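Local coordinates for protein transcarboxylase 5S subunit (Propionibacterium freudenreichii subsp. shermanii, PDB 1RQB) that transfers a carboxyl group from the biotin of the 1.3S subunit to pyruvate, forming oxaloacetate in a cobalt-dependent reaction, at residues D247-S255 / H262-E270. Numbering follows the deposited sequence.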
loop_
_atom_site.group_PDB
_atom_site.type_symbol
_atom_site.label_atom_id
_atom_site.label_comp_id
_atom_site.label_asym_id
_atom_site.label_seq_id
_atom_site.Cartn_x
_atom_site.Cartn_y
_atom_site.Cartn_z
ATOM N N ASP A 247 5.407 11.436 18.795
ATOM C CA ASP A 247 6.771 11.050 19.188
ATOM C C ASP A 247 7.260 9.773 18.503
ATOM O O ASP A 247 8.430 9.692 18.133
ATOM C CB ASP A 247 6.816 10.863 20.705
ATOM C CG ASP A 247 6.399 12.122 21.442
ATOM O OD1 ASP A 247 7.284 12.955 21.721
ATOM O OD2 ASP A 247 5.187 12.299 21.708
ATOM N N VAL A 248 6.381 8.784 18.350
ATOM C CA VAL A 248 6.770 7.486 17.778
ATOM C C VAL A 248 5.641 6.944 16.898
ATOM O O VAL A 248 4.469 7.105 17.233
ATOM C CB VAL A 248 6.985 6.415 18.909
ATOM C CG1 VAL A 248 7.338 5.030 18.290
ATOM C CG2 VAL A 248 8.059 6.880 19.903
ATOM N N VAL A 249 5.977 6.301 15.776
ATOM C CA VAL A 249 4.935 5.679 14.945
ATOM C C VAL A 249 5.296 4.205 14.740
ATOM O O VAL A 249 6.477 3.863 14.695
ATOM C CB VAL A 249 4.758 6.410 13.571
ATOM C CG1 VAL A 249 4.247 7.857 13.812
ATOM C CG2 VAL A 249 6.064 6.436 12.805
ATOM N N ASP A 250 4.286 3.325 14.681
ATOM C CA ASP A 250 4.508 1.881 14.505
ATOM C C ASP A 250 4.451 1.515 13.021
ATOM O O ASP A 250 3.559 1.957 12.297
ATOM C CB ASP A 250 3.435 1.050 15.225
ATOM C CG ASP A 250 3.406 1.271 16.721
ATOM O OD1 ASP A 250 4.182 2.108 17.229
ATOM O OD2 ASP A 250 2.589 0.595 17.388
ATOM N N THR A 251 5.394 0.682 12.580
ATOM C CA THR A 251 5.444 0.245 11.178
ATOM C C THR A 251 5.936 -1.203 11.117
ATOM O O THR A 251 6.400 -1.765 12.109
ATOM C CB THR A 251 6.415 1.133 10.343
ATOM O OG1 THR A 251 7.746 0.989 10.865
ATOM C CG2 THR A 251 6.013 2.613 10.423
ATOM N N ALA A 252 5.835 -1.796 9.934
ATOM C CA ALA A 252 6.284 -3.183 9.732
ATOM C C ALA A 252 7.262 -3.214 8.556
ATOM O O ALA A 252 7.033 -2.548 7.547
ATOM C CB ALA A 252 5.076 -4.094 9.423
ATOM N N ILE A 253 8.332 -4.002 8.677
ATOM C CA ILE A 253 9.316 -4.106 7.586
ATOM C C ILE A 253 8.557 -4.347 6.278
ATOM O O ILE A 253 7.583 -5.098 6.239
ATOM C CB ILE A 253 10.365 -5.207 7.900
ATOM C CG1 ILE A 253 11.668 -4.934 7.119
ATOM C CG2 ILE A 253 9.790 -6.581 7.603
ATOM C CD1 ILE A 253 12.399 -3.666 7.567
ATOM N N SER A 254 9.022 -3.724 5.193
ATOM C CA SER A 254 8.304 -3.704 3.908
ATOM C C SER A 254 7.902 -5.073 3.350
ATOM O O SER A 254 6.862 -5.166 2.700
ATOM C CB SER A 254 9.089 -2.893 2.861
ATOM O OG SER A 254 10.312 -3.509 2.519
ATOM N N SER A 255 8.667 -6.138 3.572
ATOM C CA SER A 255 8.282 -7.445 3.016
ATOM C C SER A 255 7.137 -8.084 3.809
ATOM O O SER A 255 6.606 -9.124 3.424
ATOM C CB SER A 255 9.491 -8.389 2.983
ATOM O OG SER A 255 10.206 -8.347 4.209
ATOM N N HIS A 262 0.381 -3.256 8.253
ATOM C CA HIS A 262 0.764 -1.874 8.574
ATOM C C HIS A 262 1.561 -1.216 7.445
ATOM O O HIS A 262 1.936 -1.856 6.464
ATOM C CB HIS A 262 1.616 -1.905 9.848
ATOM C CG HIS A 262 1.053 -2.805 10.908
ATOM N ND1 HIS A 262 1.256 -4.170 10.908
ATOM C CD2 HIS A 262 0.244 -2.544 11.963
ATOM C CE1 HIS A 262 0.597 -4.712 11.920
ATOM N NE2 HIS A 262 -0.024 -3.747 12.576
ATOM N N ASN A 263 1.787 0.087 7.609
ATOM C CA ASN A 263 2.578 0.865 6.646
ATOM C C ASN A 263 4.030 0.405 6.791
ATOM O O ASN A 263 4.463 0.049 7.888
ATOM C CB ASN A 263 2.385 2.360 6.921
ATOM C CG ASN A 263 0.928 2.775 6.767
ATOM O OD1 ASN A 263 0.360 2.689 5.679
ATOM N ND2 ASN A 263 0.304 3.184 7.871
ATOM N N PRO A 264 4.784 0.371 5.674
ATOM C CA PRO A 264 6.182 -0.071 5.614
ATOM C C PRO A 264 7.208 0.811 6.329
ATOM O O PRO A 264 7.267 2.022 6.122
ATOM C CB PRO A 264 6.462 -0.180 4.103
ATOM C CG PRO A 264 5.110 0.034 3.433
ATOM C CD PRO A 264 4.380 0.929 4.372
ATOM N N THR A 265 8.029 0.167 7.153
ATOM C CA THR A 265 9.064 0.860 7.935
ATOM C C THR A 265 9.961 1.701 7.023
ATOM O O THR A 265 10.161 2.893 7.255
ATOM C CB THR A 265 9.937 -0.173 8.689
ATOM O OG1 THR A 265 9.116 -0.886 9.622
ATOM C CG2 THR A 265 11.101 0.521 9.421
ATOM N N GLU A 266 10.503 1.082 5.981
ATOM C CA GLU A 266 11.429 1.808 5.100
ATOM C C GLU A 266 10.719 2.948 4.367
ATOM O O GLU A 266 11.309 4.005 4.151
ATOM C CB GLU A 266 12.061 0.856 4.094
ATOM C CG GLU A 266 12.786 -0.313 4.744
ATOM C CD GLU A 266 11.971 -1.594 4.667
ATOM O OE1 GLU A 266 10.870 -1.657 5.264
ATOM O OE2 GLU A 266 12.425 -2.531 3.987
ATOM N N SER A 267 9.466 2.742 3.967
ATOM C CA SER A 267 8.733 3.803 3.261
ATOM C C SER A 267 8.520 4.997 4.193
ATOM O O SER A 267 8.689 6.148 3.791
ATOM C CB SER A 267 7.385 3.276 2.768
ATOM O OG SER A 267 7.574 2.232 1.822
ATOM N N VAL A 268 8.157 4.727 5.445
ATOM C CA VAL A 268 7.934 5.814 6.409
ATOM C C VAL A 268 9.248 6.552 6.667
ATOM O O VAL A 268 9.273 7.778 6.766
ATOM C CB VAL A 268 7.331 5.274 7.728
ATOM C CG1 VAL A 268 7.355 6.343 8.810
ATOM C CG2 VAL A 268 5.895 4.853 7.477
ATOM N N ALA A 269 10.361 5.825 6.737
ATOM C CA ALA A 269 11.638 6.512 6.982
ATOM C C ALA A 269 12.045 7.345 5.765
ATOM O O ALA A 269 12.469 8.492 5.906
ATOM C CB ALA A 269 12.748 5.496 7.312
ATOM N N GLU A 270 11.913 6.779 4.565
ATOM C CA GLU A 270 12.339 7.483 3.345
ATOM C C GLU A 270 11.471 8.700 3.015
ATOM O O GLU A 270 11.975 9.699 2.504
ATOM C CB GLU A 270 12.323 6.534 2.144
ATOM C CG GLU A 270 13.307 5.391 2.248
ATOM C CD GLU A 270 14.671 5.710 1.647
ATOM O OE1 GLU A 270 14.974 6.900 1.385
ATOM O OE2 GLU A 270 15.445 4.754 1.441
HETATM O O HOH W 1 1.578 1.693 10.224
#
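A252 uses both its backbone N and O: its N donates to N263 O (3.1 Å, nearly straight at 167°), and its O accepts T265 N at 2.9 Å from above the carbonyl plane. This single bridge closes the loop between strand 248-251 of the TIM barrel and helix 265-271, whose N-cap is P264. A water links D250 O and N263 N, accepting from the latter.

Among side chains, T251 OG1 donates to T265 OG1 across 2.6 Å, the two threonines crossing at about a right angle; T265 OG1 also bonds E29. E266 folds back on its own helix start, bent at chi2 (103°), and its carboxylate clasps S254: OE1 takes S254 N on its syn lone pair at 2.8 Å, while S254 OG donates to OE2 from above the carboxylate plane. I253 CD1 makes a van der Waals contact with E266 OE1 at 3.4 Å. With an alanine here in place of E266, both carboxylate acceptors are gone, and S254 N and OG would probably be left without these partners and the hydroxyl set free to turn.

Apolar contacts join the two segments: T251 CG2 rests 3.7 Å from V268 CG2, and V249 meets V268 more loosely.

H262 packs obliquely against A252 CB, while its NE2 bonds the cobalt ligand D34. The bonds across this buried contact thus tie the barrel strand to its helix and probably help position H262 in the second shell of the metal site.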